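Side-chain contact in neuraminidase (PDB 4K3Y), which is a neuraminidase-like surface glycoprotein of a bat influenza A virus, built on the sialidase beta-propeller fold but probably without the usual sialidase activity: residues T155-I160 against Q226-T231. Sequence-based numbering, arbitrary orientation.
Sequences TCYTII and QSFTYT
The phenolic oxygen of Y157, whose side chain meets the loop 226-231, is hydrogen-bonded within its own strand: OG1 of T155 donates to Y157 OH at 2.8 Å. No hydrogen bond joins 155-160 to 226-231. The bond to T155 closes over one intervening residue and is consistent with the phenol end being held over its own strand.

In Q226 the methylene does the touching, its CB lying 3.1 Å from Y157 OH as a van der Waals neighbour, oblique to the tyrosine ring. CG sits between the backbone N and the carbonyl carbon (chi1 52°), and the chain then runs extended, which carries the amide outward beyond the hydroxyl, away from the ring, its plane turned 77° from that of Y157.

The second touch is aromatic. CE1 of F228 comes to 3.7 Å from CD2 of Y157, and its distance to Y157 CE2 is 3.9 Å. Each ring offers its edge to the other, with the two planes about 74° apart. This edge-to-edge meeting is neither an offset stack nor a T-shaped pair, since no face is used. F228 adopts a left-handed backbone conformation within the turn, and D225 OD1 takes hydrogen bonds from both S227 OG and T229 N, evidence that the turn is internally braced.

R175, on the strand paired with 155-162, ties both sides together: it touches Y157, donates a hydrogen bond from NH1 to the carbonyl O of Q226 and makes a cation-pi contact with F228. The 131 Å² buried in all marks a small interface, joining the second strand of one four-stranded antiparallel sheet to the hairpin turn between strands 221-224 and 230-233 of the next, a meeting of neighbouring blades in the six-bladed neuraminidase beta-propeller.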
ATOM      1  N   THR C 155     -12.893  12.213  24.149  1.00 68.62           N
ATOM      2  CA  THR C 155     -13.571  13.409  23.636  1.00 79.70           C
ATOM      3  C   THR C 155     -12.646  14.291  22.779  1.00 83.10           C
ATOM      4  O   THR C 155     -11.445  14.407  23.049  1.00 86.48           O
ATOM      5  CB  THR C 155     -14.268  14.245  24.750  1.00 90.36           C
ATOM      6  OG1 THR C 155     -13.297  15.023  25.459  1.00 98.54           O
ATOM      7  CG2 THR C 155     -15.026  13.338  25.725  1.00 81.75           C
ATOM      8  N   CYS C 156     -13.211  14.890  21.734  1.00 75.73           N
ATOM      9  CA  CYS C 156     -12.451  15.773  20.851  1.00 72.26           C
ATOM     10  C   CYS C 156     -13.017  17.177  20.872  1.00 70.83           C
ATOM     11  O   CYS C 156     -14.233  17.369  20.855  1.00 83.09           O
ATOM     12  CB  CYS C 156     -12.457  15.249  19.419  1.00 72.97           C
ATOM     13  SG  CYS C 156     -11.683  13.634  19.230  1.00 95.01           S
ATOM     14  N   TYR C 157     -12.132  18.166  20.899  1.00 72.18           N
ATOM     15  CA  TYR C 157     -12.562  19.568  20.914  1.00 63.93           C
ATOM     16  C   TYR C 157     -12.087  20.343  19.667  1.00 62.22           C
ATOM     17  O   TYR C 157     -10.994  20.107  19.142  1.00 60.20           O
ATOM     18  CB  TYR C 157     -12.115  20.253  22.212  1.00 47.07           C
ATOM     19  CG  TYR C 157     -12.473  19.475  23.468  1.00 67.37           C
ATOM     20  CD1 TYR C 157     -11.609  18.506  23.989  1.00 69.30           C
ATOM     21  CD2 TYR C 157     -13.674  19.705  24.133  1.00 69.37           C
ATOM     22  CE1 TYR C 157     -11.934  17.795  25.139  1.00 67.27           C
ATOM     23  CE2 TYR C 157     -14.003  19.001  25.285  1.00 78.05           C
ATOM     24  CZ  TYR C 157     -13.133  18.050  25.783  1.00 84.21           C
ATOM     25  OH  TYR C 157     -13.470  17.355  26.922  1.00 91.95           O
ATOM     26  N   THR C 158     -12.934  21.237  19.171  1.00 62.01           N
ATOM     27  CA  THR C 158     -12.586  22.056  18.019  1.00 58.92           C
ATOM     28  C   THR C 158     -13.314  23.388  18.115  1.00 62.91           C
ATOM     29  O   THR C 158     -14.301  23.506  18.852  1.00 63.72           O
ATOM     30  CB  THR C 158     -12.927  21.357  16.683  1.00 72.00           C
ATOM     31  OG1 THR C 158     -12.464  22.159  15.585  1.00 82.82           O
ATOM     32  CG2 THR C 158     -14.431  21.128  16.549  1.00 58.58           C
ATOM     33  N   ILE C 159     -12.819  24.390  17.387  1.00 63.74           N
ATOM     34  CA  ILE C 159     -13.435  25.712  17.386  1.00 56.04           C
ATOM     35  C   ILE C 159     -13.884  26.080  15.974  1.00 53.94           C
ATOM     36  O   ILE C 159     -13.148  25.864  15.018  1.00 67.22           O
ATOM     37  CB  ILE C 159     -12.476  26.766  17.966  1.00 50.57           C
ATOM     38  CG1 ILE C 159     -12.073  26.363  19.387  1.00 65.24           C
ATOM     39  CG2 ILE C 159     -13.136  28.147  17.968  1.00 47.85           C
ATOM     40  CD1 ILE C 159     -10.788  26.991  19.907  1.00 64.17           C
ATOM     41  N   ILE C 160     -15.098  26.612  15.844  1.00 56.28           N
ATOM     42  CA  ILE C 160     -15.640  26.981  14.533  1.00 51.29           C
ATOM     43  C   ILE C 160     -16.073  28.440  14.486  1.00 56.59           C
ATOM     44  O   ILE C 160     -16.675  28.953  15.430  1.00 66.25           O
ATOM     45  CB  ILE C 160     -16.813  26.072  14.132  1.00 55.35           C
ATOM     46  CG1 ILE C 160     -16.328  24.620  14.054  1.00 45.18           C
ATOM     47  CG2 ILE C 160     -17.437  26.513  12.800  1.00 46.29           C
ATOM     48  CD1 ILE C 160     -17.376  23.661  13.572  1.00 65.67           C
ATOM     49  N   GLN C 226     -12.364  20.662  30.090  1.00 73.86           N
ATOM     50  CA  GLN C 226     -13.431  19.833  29.528  1.00 80.92           C
ATOM     51  C   GLN C 226     -14.829  20.307  29.917  1.00 85.95           C
ATOM     52  O   GLN C 226     -15.811  19.961  29.253  1.00 87.22           O
ATOM     53  CB  GLN C 226     -13.239  18.359  29.896  1.00 91.23           C
ATOM     54  CG  GLN C 226     -13.034  18.083  31.375  1.00101.32           C
ATOM     55  CD  GLN C 226     -12.663  16.635  31.635  1.00114.32           C
ATOM     56  OE1 GLN C 226     -12.953  15.751  30.827  1.00118.70           O
ATOM     57  NE2 GLN C 226     -12.012  16.387  32.763  1.00112.19           N
ATOM     58  N   SER C 227     -14.913  21.103  30.981  1.00 84.30           N
ATOM     59  CA  SER C 227     -16.188  21.654  31.431  1.00 91.35           C
ATOM     60  C   SER C 227     -16.543  22.950  30.692  1.00 99.29           C
ATOM     61  O   SER C 227     -17.476  23.653  31.076  1.00115.08           O
ATOM     62  CB  SER C 227     -16.168  21.873  32.952  1.00 94.53           C
ATOM     63  OG  SER C 227     -14.944  22.441  33.387  1.00106.28           O
ATOM     64  N   PHE C 228     -15.796  23.241  29.628  1.00 95.39           N
ATOM     65  CA  PHE C 228     -15.921  24.490  28.861  1.00 88.67           C
ATOM     66  C   PHE C 228     -15.723  25.757  29.692  1.00 83.68           C
ATOM     67  O   PHE C 228     -16.314  26.806  29.421  1.00 73.32           O
ATOM     68  CB  PHE C 228     -17.236  24.558  28.082  1.00 85.75           C
ATOM     69  CG  PHE C 228     -17.267  23.671  26.876  1.00 86.40           C
ATOM     70  CD1 PHE C 228     -16.097  23.128  26.364  1.00 82.49           C
ATOM     71  CD2 PHE C 228     -18.468  23.380  26.247  1.00 92.20           C
ATOM     72  CE1 PHE C 228     -16.124  22.307  25.245  1.00 79.60           C
ATOM     73  CE2 PHE C 228     -18.502  22.556  25.127  1.00 91.10           C
ATOM     74  CZ  PHE C 228     -17.326  22.027  24.627  1.00 82.37           C
ATOM     75  N   THR C 229     -14.872  25.659  30.701  1.00 84.07           N
ATOM     76  CA  THR C 229     -14.472  26.836  31.443  1.00 89.42           C
ATOM     77  C   THR C 229     -13.264  27.476  30.746  1.00 89.90           C
ATOM     78  O   THR C 229     -12.157  26.914  30.710  1.00 81.10           O
ATOM     79  CB  THR C 229     -14.156  26.490  32.906  1.00 83.04           C
ATOM     80  OG1 THR C 229     -15.303  25.868  33.507  1.00 82.08           O
ATOM     81  CG2 THR C 229     -13.783  27.744  33.673  1.00 66.80           C
ATOM     82  N   TYR C 230     -13.490  28.652  30.178  1.00 89.76           N
ATOM     83  CA  TYR C 230     -12.463  29.295  29.376  1.00 88.95           C
ATOM     84  C   TYR C 230     -12.108  30.681  29.881  1.00 87.58           C
ATOM     85  O   TYR C 230     -12.893  31.352  30.560  1.00 85.88           O
ATOM     86  CB  TYR C 230     -12.899  29.397  27.901  1.00 76.85           C
ATOM     87  CG  TYR C 230     -14.035  30.378  27.657  1.00 75.12           C
ATOM     88  CD1 TYR C 230     -15.360  29.962  27.739  1.00 74.87           C
ATOM     89  CD2 TYR C 230     -13.784  31.715  27.346  1.00 67.82           C
ATOM     90  CE1 TYR C 230     -16.404  30.847  27.520  1.00 82.10           C
ATOM     91  CE2 TYR C 230     -14.827  32.607  27.128  1.00 71.93           C
ATOM     92  CZ  TYR C 230     -16.135  32.167  27.215  1.00 77.88           C
ATOM     93  OH  TYR C 230     -17.183  33.037  26.998  1.00 77.02           O
ATOM     94  N   THR C 231     -10.903  31.092  29.530  1.00 72.65           N
ATOM     95  CA  THR C 231     -10.535  32.478  29.607  1.00 85.20           C
ATOM     96  C   THR C 231      -9.713  32.828  28.358  1.00 88.05           C
ATOM     97  O   THR C 231      -8.855  32.046  27.920  1.00 75.75           O
ATOM     98  CB  THR C 231      -9.817  32.806  30.942  1.00 87.04           C
ATOM     99  OG1 THR C 231      -8.938  33.926  30.758  1.00 95.03           O
ATOM    100  CG2 THR C 231      -9.024  31.612  31.445  1.00 75.94           C
TER